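Local coordinates for protein poly-beta-1,6-N-acetyl-D-glucosamine N-deacetylase (Aggregatibacter actinomycetemcomitans, PDB 4U10) that probably removes N-acetyl groups from the biofilm polysaccharide poly-beta-1,6-N-acetyl-D-glucosamine, as a zinc-binding member of the polysaccharide deacetylase family, at residues D74-P86 against N122-S136. Sequence-based numbering, arbitrary orientation.
Sequences DDGYATMYNVIYP and NVFVTWDQVREMEQS. Unlike the reference sequence in segment 122-136: D128 (reference Glu). With ZN (zinc ion), chain D; ZN (zinc ion), chain C.
Y81 and Y85, one turn apart on helix 79-86, lay their rings against helix 127-135, and each takes an aliphatic CH group over one face. CG of Q129 stands 3.5 Å from the Y81 ring centroid, a CH-pi contact. The Q129 amide runs on over the same ring, its plane 26° from the ring plane. CG of M133 covers the Y85 ring in the same way. M133 is selenomethionine; its chain is extended at chi2, which carries SE to the Y81 edge and oblique to Y85, as Met-aromatic contacts. E132 passes at the ring edges, its carboxylate nearly perpendicular to the Y81 ring. Y81 OH donates to E132 OE1 (2.7 Å), on the syn side but 32° out of the carboxylate plane. A water links E132 OE2 to Y85 OH. The two helices run roughly parallel, 25° apart.

Before the helices, a single beta bridge pairs Y77 with F124. V125 N donates to G76 O (2.9 Å), and A78 N to V123 O (2.8 Å). The rings of Y77 and F124 are nearly parallel but slid apart. Next to the bridge, D74 OD2 and D75 OD1 each bind one zinc ion, and a water bridges the two; H10 joins D74. The D75-H144-H149 zinc site is the Asp-His-His metal triad typical of the polysaccharide deacetylase (NodB) domain, the part of the protein in this chain.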
ATOM      1  N   ASP A  74       0.799  -1.204  -3.657  1.00 14.27           N
ATOM      2  CA  ASP A  74       0.774   0.217  -3.288  1.00 15.51           C
ATOM      3  C   ASP A  74       0.767   1.171  -4.490  1.00 15.92           C
ATOM      4  O   ASP A  74       1.492   0.948  -5.463  1.00 14.79           O
ATOM      5  CB  ASP A  74       1.999   0.639  -2.482  1.00 14.98           C
ATOM      6  CG  ASP A  74       2.122  -0.009  -1.109  1.00 14.39           C
ATOM      7  OD1 ASP A  74       1.224  -0.743  -0.647  1.00 11.80           O
ATOM      8  OD2 ASP A  74       3.163   0.320  -0.450  1.00 12.63           O
ATOM      9  N   ASP A  75      -0.053   2.237  -4.339  1.00 15.21           N
ATOM     10  CA  ASP A  75       0.059   3.569  -4.931  1.00 16.46           C
ATOM     11  C   ASP A  75      -1.099   3.974  -5.828  1.00 16.30           C
ATOM     12  O   ASP A  75      -1.376   5.145  -5.922  1.00 16.99           O
ATOM     13  CB  ASP A  75       1.358   3.814  -5.711  1.00 16.60           C
ATOM     14  CG  ASP A  75       2.527   3.961  -4.836  1.00 17.52           C
ATOM     15  OD1 ASP A  75       2.458   3.710  -3.626  1.00 17.31           O
ATOM     16  OD2 ASP A  75       3.556   4.385  -5.381  1.00 21.02           O
ATOM     17  N   GLY A  76      -1.799   3.013  -6.413  1.00 16.96           N
ATOM     18  CA  GLY A  76      -2.880   3.321  -7.355  1.00 17.52           C
ATOM     19  C   GLY A  76      -2.502   3.258  -8.794  1.00 17.71           C
ATOM     20  O   GLY A  76      -3.259   3.767  -9.623  1.00 18.98           O
ATOM     21  N   TYR A  77      -1.367   2.637  -9.136  1.00 18.34           N
ATOM     22  CA  TYR A  77      -1.004   2.535 -10.609  1.00 18.69           C
ATOM     23  C   TYR A  77      -2.035   1.788 -11.414  1.00 17.80           C
ATOM     24  O   TYR A  77      -2.527   0.769 -10.950  1.00 16.13           O
ATOM     25  CB  TYR A  77       0.363   1.898 -10.839  1.00 18.45           C
ATOM     26  CG  TYR A  77       1.524   2.593 -10.170  1.00 18.43           C
ATOM     27  CD1 TYR A  77       1.907   3.901 -10.504  1.00 18.26           C
ATOM     28  CD2 TYR A  77       2.232   1.949  -9.172  1.00 17.71           C
ATOM     29  CE1 TYR A  77       2.991   4.504  -9.855  1.00 18.21           C
ATOM     30  CE2 TYR A  77       3.268   2.538  -8.567  1.00 17.17           C
ATOM     31  CZ  TYR A  77       3.653   3.817  -8.899  1.00 17.21           C
ATOM     32  OH  TYR A  77       4.763   4.331  -8.211  1.00 18.99           O
ATOM     33  N   ALA A  78      -2.336   2.289 -12.636  1.00 16.87           N
ATOM     34  CA  ALA A  78      -3.239   1.652 -13.562  1.00 16.46           C
ATOM     35  C   ALA A  78      -2.866   0.157 -13.792  1.00 15.95           C
ATOM     36  O   ALA A  78      -3.721  -0.679 -14.056  1.00 17.06           O
ATOM     37  CB  ALA A  78      -3.316   2.425 -14.886  1.00 16.54           C
ATOM     38  N   THR A  79      -1.627  -0.197 -13.584  1.00 17.43           N
ATOM     39  CA  THR A  79      -1.204  -1.596 -13.694  1.00 17.21           C
ATOM     40  C   THR A  79      -1.909  -2.536 -12.748  1.00 16.09           C
ATOM     41  O   THR A  79      -1.941  -3.716 -13.017  1.00 16.88           O
ATOM     42  CB  THR A  79       0.315  -1.784 -13.499  1.00 16.54           C
ATOM     43  OG1 THR A  79       0.758  -1.256 -12.223  1.00 17.54           O
ATOM     44  CG2 THR A  79       1.032  -1.152 -14.702  1.00 17.98           C
HETATM   45  N   MSE A  80      -2.387  -2.024 -11.621  1.00 15.94           N
HETATM   46  CA  MSE A  80      -3.232  -2.805 -10.705  1.00 15.04           C
HETATM   47  C   MSE A  80      -4.388  -3.396 -11.443  1.00 14.38           C
HETATM   48  O   MSE A  80      -4.707  -4.600 -11.334  1.00 14.51           O
HETATM   49  CB  MSE A  80      -3.643  -1.994  -9.476  1.00 14.50           C
HETATM   50  CG  MSE A  80      -4.514  -2.829  -8.537  1.00 12.84           C
HETATM   51 SE   MSE A  80      -3.404  -4.114  -7.574  1.00 15.45          SE
HETATM   52  CE  MSE A  80      -4.842  -5.374  -7.140  1.00 13.77           C
ATOM     53  N   TYR A  81      -5.078  -2.570 -12.201  1.00 14.55           N
ATOM     54  CA  TYR A  81      -6.215  -3.083 -12.935  1.00 15.04           C
ATOM     55  C   TYR A  81      -5.848  -3.822 -14.203  1.00 16.20           C
ATOM     56  O   TYR A  81      -6.509  -4.821 -14.530  1.00 16.93           O
ATOM     57  CB  TYR A  81      -7.131  -1.931 -13.292  1.00 16.34           C
ATOM     58  CG  TYR A  81      -8.436  -2.311 -13.979  1.00 18.44           C
ATOM     59  CD1 TYR A  81      -9.541  -2.729 -13.241  1.00 19.48           C
ATOM     60  CD2 TYR A  81      -8.591  -2.155 -15.347  1.00 19.34           C
ATOM     61  CE1 TYR A  81     -10.738  -3.050 -13.864  1.00 20.50           C
ATOM     62  CE2 TYR A  81      -9.800  -2.463 -15.971  1.00 20.83           C
ATOM     63  CZ  TYR A  81     -10.855  -2.918 -15.233  1.00 21.57           C
ATOM     64  OH  TYR A  81     -12.063  -3.193 -15.836  1.00 22.96           O
ATOM     65  N   ASN A  82      -4.846  -3.310 -14.936  1.00 15.98           N
ATOM     66  CA  ASN A  82      -4.492  -3.797 -16.273  1.00 17.38           C
ATOM     67  C   ASN A  82      -3.595  -5.038 -16.343  1.00 17.67           C
ATOM     68  O   ASN A  82      -3.596  -5.724 -17.359  1.00 16.57           O
ATOM     69  CB  ASN A  82      -3.762  -2.722 -17.102  1.00 19.42           C
ATOM     70  CG  ASN A  82      -4.628  -1.533 -17.387  1.00 21.88           C
ATOM     71  OD1 ASN A  82      -5.851  -1.656 -17.488  1.00 24.83           O
ATOM     72  ND2 ASN A  82      -4.015  -0.339 -17.442  1.00 23.71           N
ATOM     73  N   VAL A  83      -2.788  -5.270 -15.318  1.00 16.31           N
ATOM     74  CA  VAL A  83      -1.787  -6.292 -15.355  1.00 16.25           C
ATOM     75  C   VAL A  83      -2.016  -7.200 -14.165  1.00 17.18           C
ATOM     76  O   VAL A  83      -2.203  -8.385 -14.346  1.00 20.33           O
ATOM     77  CB  VAL A  83      -0.371  -5.700 -15.308  1.00 16.54           C
ATOM     78  CG1 VAL A  83       0.690  -6.806 -15.176  1.00 18.88           C
ATOM     79  CG2 VAL A  83      -0.107  -4.822 -16.533  1.00 17.10           C
ATOM     80  N   ILE A  84      -2.126  -6.643 -12.972  1.00 15.94           N
ATOM     81  CA  ILE A  84      -2.156  -7.462 -11.769  1.00 15.29           C
ATOM     82  C   ILE A  84      -3.482  -8.201 -11.597  1.00 15.24           C
ATOM     83  O   ILE A  84      -3.511  -9.396 -11.324  1.00 15.90           O
ATOM     84  CB  ILE A  84      -1.833  -6.595 -10.549  1.00 15.87           C
ATOM     85  CG1 ILE A  84      -0.385  -6.121 -10.643  1.00 15.79           C
ATOM     86  CG2 ILE A  84      -2.008  -7.387  -9.264  1.00 15.85           C
ATOM     87  CD1 ILE A  84      -0.136  -4.810  -9.965  1.00 17.53           C
ATOM     88  N   TYR A  85      -4.579  -7.486 -11.729  1.00 15.94           N
ATOM     89  CA  TYR A  85      -5.878  -7.982 -11.350  1.00 16.28           C
ATOM     90  C   TYR A  85      -6.263  -9.234 -12.131  1.00 18.50           C
ATOM     91  O   TYR A  85      -6.630 -10.224 -11.527  1.00 21.10           O
ATOM     92  CB  TYR A  85      -6.889  -6.808 -11.431  1.00 17.01           C
ATOM     93  CG  TYR A  85      -8.327  -7.152 -11.206  1.00 17.63           C
ATOM     94  CD1 TYR A  85      -8.727  -7.767 -10.052  1.00 17.95           C
ATOM     95  CD2 TYR A  85      -9.316  -6.816 -12.164  1.00 18.87           C
ATOM     96  CE1 TYR A  85     -10.076  -8.091  -9.851  1.00 18.06           C
ATOM     97  CE2 TYR A  85     -10.653  -7.122 -11.968  1.00 18.68           C
ATOM     98  CZ  TYR A  85     -11.022  -7.746 -10.820  1.00 18.53           C
ATOM     99  OH  TYR A  85     -12.321  -8.056 -10.621  1.00 17.55           O
ATOM    100  N   PRO A  86      -6.074  -9.248 -13.463  1.00 17.75           N
ATOM    101  CA  PRO A  86      -6.358 -10.475 -14.209  1.00 19.43           C
ATOM    102  C   PRO A  86      -5.594 -11.720 -13.648  1.00 18.85           C
ATOM    103  O   PRO A  86      -6.167 -12.808 -13.584  1.00 18.02           O
ATOM    104  CB  PRO A  86      -5.914 -10.156 -15.638  1.00 19.74           C
ATOM    105  CG  PRO A  86      -5.777  -8.668 -15.719  1.00 21.21           C
ATOM    106  CD  PRO A  86      -5.588  -8.158 -14.312  1.00 19.82           C
ATOM    107  N   ASN A 122      -3.680   8.948 -16.263  1.00 29.41           N
ATOM    108  CA  ASN A 122      -3.794   7.475 -16.447  1.00 28.59           C
ATOM    109  C   ASN A 122      -2.609   6.691 -16.150  1.00 28.37           C
ATOM    110  O   ASN A 122      -2.578   5.489 -16.368  1.00 33.20           O
ATOM    111  CB  ASN A 122      -4.200   7.123 -17.805  1.00 32.85           C
ATOM    112  CG  ASN A 122      -5.487   7.751 -18.150  1.00 32.15           C
ATOM    113  OD1 ASN A 122      -6.527   7.431 -17.540  1.00 34.08           O
ATOM    114  ND2 ASN A 122      -5.449   8.644 -19.114  1.00 28.97           N
ATOM    115  N   VAL A 123      -1.653   7.320 -15.518  1.00 26.09           N
ATOM    116  CA  VAL A 123      -0.759   6.536 -14.740  1.00 23.77           C
ATOM    117  C   VAL A 123      -1.545   5.771 -13.653  1.00 23.69           C
ATOM    118  O   VAL A 123      -1.100   4.672 -13.271  1.00 23.62           O
ATOM    119  CB  VAL A 123       0.352   7.397 -14.152  1.00 24.11           C
ATOM    120  CG1 VAL A 123       1.257   6.539 -13.262  1.00 23.96           C
ATOM    121  CG2 VAL A 123       1.150   8.010 -15.301  1.00 23.98           C
ATOM    122  N   PHE A 124      -2.691   6.308 -13.213  1.00 19.91           N
ATOM    123  CA  PHE A 124      -3.438   5.723 -12.097  1.00 20.34           C
ATOM    124  C   PHE A 124      -4.797   5.214 -12.441  1.00 19.93           C
ATOM    125  O   PHE A 124      -5.427   5.672 -13.405  1.00 19.52           O
ATOM    126  CB  PHE A 124      -3.518   6.727 -10.940  1.00 20.52           C
ATOM    127  CG  PHE A 124      -2.171   7.226 -10.518  1.00 21.13           C
ATOM    128  CD1 PHE A 124      -1.337   6.439  -9.795  1.00 23.18           C
ATOM    129  CD2 PHE A 124      -1.680   8.458 -10.967  1.00 23.64           C
ATOM    130  CE1 PHE A 124      -0.052   6.870  -9.464  1.00 24.05           C
ATOM    131  CE2 PHE A 124      -0.403   8.899 -10.633  1.00 21.14           C
ATOM    132  CZ  PHE A 124       0.408   8.112  -9.887  1.00 22.66           C
ATOM    133  N   VAL A 125      -5.286   4.301 -11.624  1.00 18.26           N
ATOM    134  CA  VAL A 125      -6.640   3.762 -11.783  1.00 19.12           C
ATOM    135  C   VAL A 125      -7.738   4.850 -11.710  1.00 19.72           C
ATOM    136  O   VAL A 125      -7.508   5.911 -11.179  1.00 19.75           O
ATOM    137  CB  VAL A 125      -6.988   2.632 -10.765  1.00 18.71           C
ATOM    138  CG1 VAL A 125      -6.155   1.363 -10.986  1.00 19.46           C
ATOM    139  CG2 VAL A 125      -6.899   3.098  -9.329  1.00 18.25           C
ATOM    140  N   THR A 126      -8.911   4.535 -12.235  1.00 18.30           N
ATOM    141  CA  THR A 126     -10.153   5.295 -11.999  1.00 20.64           C
ATOM    142  C   THR A 126     -10.937   4.595 -10.877  1.00 19.80           C
ATOM    143  O   THR A 126     -10.747   3.429 -10.621  1.00 18.47           O
ATOM    144  CB  THR A 126     -11.014   5.358 -13.285  1.00 23.48           C
ATOM    145  OG1 THR A 126     -11.517   4.064 -13.633  1.00 26.41           O
ATOM    146  CG2 THR A 126     -10.246   5.873 -14.481  1.00 25.72           C
ATOM    147  N   TRP A 127     -11.842   5.292 -10.240  1.00 19.26           N
ATOM    148  CA  TRP A 127     -12.662   4.692  -9.198  1.00 19.47           C
ATOM    149  C   TRP A 127     -13.596   3.556  -9.643  1.00 20.50           C
ATOM    150  O   TRP A 127     -13.898   2.665  -8.838  1.00 20.00           O
ATOM    151  CB  TRP A 127     -13.482   5.768  -8.508  1.00 18.46           C
ATOM    152  CG  TRP A 127     -12.709   6.681  -7.577  1.00 16.99           C
ATOM    153  CD1 TRP A 127     -12.521   8.023  -7.719  1.00 16.38           C
ATOM    154  CD2 TRP A 127     -12.062   6.313  -6.371  1.00 16.69           C
ATOM    155  NE1 TRP A 127     -11.845   8.518  -6.666  1.00 16.95           N
ATOM    156  CE2 TRP A 127     -11.505   7.495  -5.827  1.00 16.79           C
ATOM    157  CE3 TRP A 127     -11.844   5.090  -5.716  1.00 16.78           C
ATOM    158  CZ2 TRP A 127     -10.777   7.508  -4.626  1.00 15.50           C
ATOM    159  CZ3 TRP A 127     -11.127   5.085  -4.516  1.00 17.42           C
ATOM    160  CH2 TRP A 127     -10.602   6.302  -3.972  1.00 16.88           C
ATOM    161  N   ASP A 128     -14.067   3.620 -10.906  1.00 20.00           N
ATOM    162  CA  ASP A 128     -14.844   2.544 -11.533  1.00 20.23           C
ATOM    163  C   ASP A 128     -14.021   1.280 -11.476  1.00 17.76           C
ATOM    164  O   ASP A 128     -14.498   0.272 -11.056  1.00 16.44           O
ATOM    165  CB  ASP A 128     -15.185   2.814 -13.025  1.00 23.12           C
ATOM    166  CG  ASP A 128     -16.018   4.122 -13.239  1.00 33.91           C
ATOM    167  OD1 ASP A 128     -17.000   4.410 -12.470  1.00 35.90           O
ATOM    168  OD2 ASP A 128     -15.676   4.890 -14.187  1.00 39.98           O
ATOM    169  N   GLN A 129     -12.762   1.363 -11.871  1.00 19.50           N
ATOM    170  CA  GLN A 129     -11.866   0.198 -11.798  1.00 18.25           C
ATOM    171  C   GLN A 129     -11.682  -0.351 -10.404  1.00 18.08           C
ATOM    172  O   GLN A 129     -11.607  -1.564 -10.204  1.00 19.78           O
ATOM    173  CB  GLN A 129     -10.557   0.612 -12.417  1.00 18.70           C
ATOM    174  CG  GLN A 129     -10.605   0.724 -13.894  1.00 18.86           C
ATOM    175  CD  GLN A 129      -9.386   1.412 -14.495  1.00 21.99           C
ATOM    176  OE1 GLN A 129      -8.653   2.091 -13.827  1.00 23.97           O
ATOM    177  NE2 GLN A 129      -9.155   1.184 -15.764  1.00 24.58           N
ATOM    178  N   VAL A 130     -11.639   0.535  -9.406  1.00 18.15           N
ATOM    179  CA  VAL A 130     -11.475   0.137  -8.020  1.00 16.49           C
ATOM    180  C   VAL A 130     -12.723  -0.566  -7.511  1.00 16.71           C
ATOM    181  O   VAL A 130     -12.606  -1.616  -6.787  1.00 14.96           O
ATOM    182  CB  VAL A 130     -11.215   1.343  -7.119  1.00 17.95           C
ATOM    183  CG1 VAL A 130     -11.108   0.928  -5.651  1.00 19.06           C
ATOM    184  CG2 VAL A 130      -9.985   2.111  -7.577  1.00 18.92           C
ATOM    185  N   ARG A 131     -13.903   0.018  -7.829  1.00 15.19           N
ATOM    186  CA  ARG A 131     -15.195  -0.657  -7.512  1.00 16.63           C
ATOM    187  C   ARG A 131     -15.313  -2.078  -8.077  1.00 16.70           C
ATOM    188  O   ARG A 131     -15.703  -2.978  -7.359  1.00 17.68           O
ATOM    189  CB  ARG A 131     -16.410   0.192  -7.957  1.00 15.31           C
ATOM    190  CG  ARG A 131     -16.859   1.229  -6.925  1.00 13.78           C
ATOM    191  CD  ARG A 131     -18.165   1.890  -7.393  1.00 14.49           C
ATOM    192  NE  ARG A 131     -17.940   2.662  -8.616  1.00 14.68           N
ATOM    193  CZ  ARG A 131     -17.497   3.901  -8.631  1.00 16.15           C
ATOM    194  NH1 ARG A 131     -17.234   4.527  -7.466  1.00 18.01           N
ATOM    195  NH2 ARG A 131     -17.284   4.546  -9.788  1.00 16.94           N
ATOM    196  N   GLU A 132     -14.965  -2.273  -9.338  1.00 17.48           N
ATOM    197  CA  GLU A 132     -14.988  -3.609  -9.944  1.00 18.35           C
ATOM    198  C   GLU A 132     -14.080  -4.608  -9.188  1.00 17.86           C
ATOM    199  O   GLU A 132     -14.469  -5.759  -8.903  1.00 17.04           O
ATOM    200  CB  GLU A 132     -14.589  -3.525 -11.424  1.00 18.35           C
ATOM    201  CG  GLU A 132     -14.727  -4.830 -12.168  1.00 18.16           C
ATOM    202  CD  GLU A 132     -14.144  -4.798 -13.575  1.00 21.76           C
ATOM    203  OE1 GLU A 132     -14.124  -3.730 -14.243  1.00 19.58           O
ATOM    204  OE2 GLU A 132     -13.702  -5.875 -14.058  1.00 24.45           O
HETATM  205  N   MSE A 133     -12.885  -4.168  -8.857  1.00 15.36           N
HETATM  206  CA  MSE A 133     -11.923  -5.015  -8.141  1.00 14.52           C
HETATM  207  C   MSE A 133     -12.407  -5.363  -6.782  1.00 15.70           C
HETATM  208  O   MSE A 133     -12.245  -6.479  -6.354  1.00 14.92           O
HETATM  209  CB  MSE A 133     -10.525  -4.333  -8.016  1.00 14.71           C
HETATM  210  CG  MSE A 133      -9.852  -4.442  -9.366  1.00 14.64           C
HETATM  211 SE   MSE A 133      -8.030  -3.772  -9.506  1.00 17.18          SE
HETATM  212  CE  MSE A 133      -8.341  -1.879  -9.142  1.00 14.01           C
ATOM    213  N   GLU A 134     -12.968  -4.409  -6.060  1.00 18.92           N
ATOM    214  CA  GLU A 134     -13.487  -4.654  -4.687  1.00 19.06           C
ATOM    215  C   GLU A 134     -14.706  -5.578  -4.710  1.00 18.79           C
ATOM    216  O   GLU A 134     -14.806  -6.477  -3.889  1.00 17.41           O
ATOM    217  CB  GLU A 134     -13.808  -3.326  -3.991  1.00 20.43           C
ATOM    218  CG  GLU A 134     -14.107  -3.468  -2.501  1.00 21.31           C
ATOM    219  CD  GLU A 134     -15.532  -3.976  -2.208  1.00 25.70           C
ATOM    220  OE1 GLU A 134     -16.473  -3.735  -3.027  1.00 26.41           O
ATOM    221  OE2 GLU A 134     -15.675  -4.652  -1.165  1.00 26.70           O
ATOM    222  N   GLN A 135     -15.575  -5.400  -5.711  1.00 18.05           N
ATOM    223  CA  GLN A 135     -16.788  -6.185  -5.856  1.00 19.81           C
ATOM    224  C   GLN A 135     -16.467  -7.645  -6.159  1.00 21.86           C
ATOM    225  O   GLN A 135     -17.227  -8.522  -5.757  1.00 20.80           O
ATOM    226  CB  GLN A 135     -17.655  -5.612  -7.004  1.00 23.11           C
ATOM    227  CG  GLN A 135     -18.295  -4.268  -6.627  1.00 22.92           C
ATOM    228  CD  GLN A 135     -18.768  -3.448  -7.833  1.00 23.86           C
ATOM    229  OE1 GLN A 135     -18.906  -3.956  -8.899  1.00 26.99           O
ATOM    230  NE2 GLN A 135     -19.039  -2.174  -7.627  1.00 26.16           N
ATOM    231  N   SER A 136     -15.315  -7.917  -6.800  1.00 19.61           N
ATOM    232  CA  SER A 136     -14.878  -9.305  -7.058  1.00 20.11           C
ATOM    233  C   SER A 136     -14.719 -10.054  -5.769  1.00 20.02           C
ATOM    234  O   SER A 136     -14.621 -11.279  -5.735  1.00 21.13           O
ATOM    235  CB  SER A 136     -13.548  -9.265  -7.774  1.00 21.55           C
ATOM    236  OG  SER A 136     -12.487  -9.130  -6.835  1.00 19.89           O
TER
HETATM  237 ZN    ZN D 402       4.849   1.430  -1.000  1.00 14.71          ZN
HETATM  238 ZN    ZN C 401       3.428   4.362  -2.129  1.00 14.83          ZN
HETATM  239  O   HOH W   1     -13.538  -8.078 -12.841  1.00 26.56           O
HETATM  240  O   HOH W   2       4.705   3.422  -1.124  1.00  6.17           O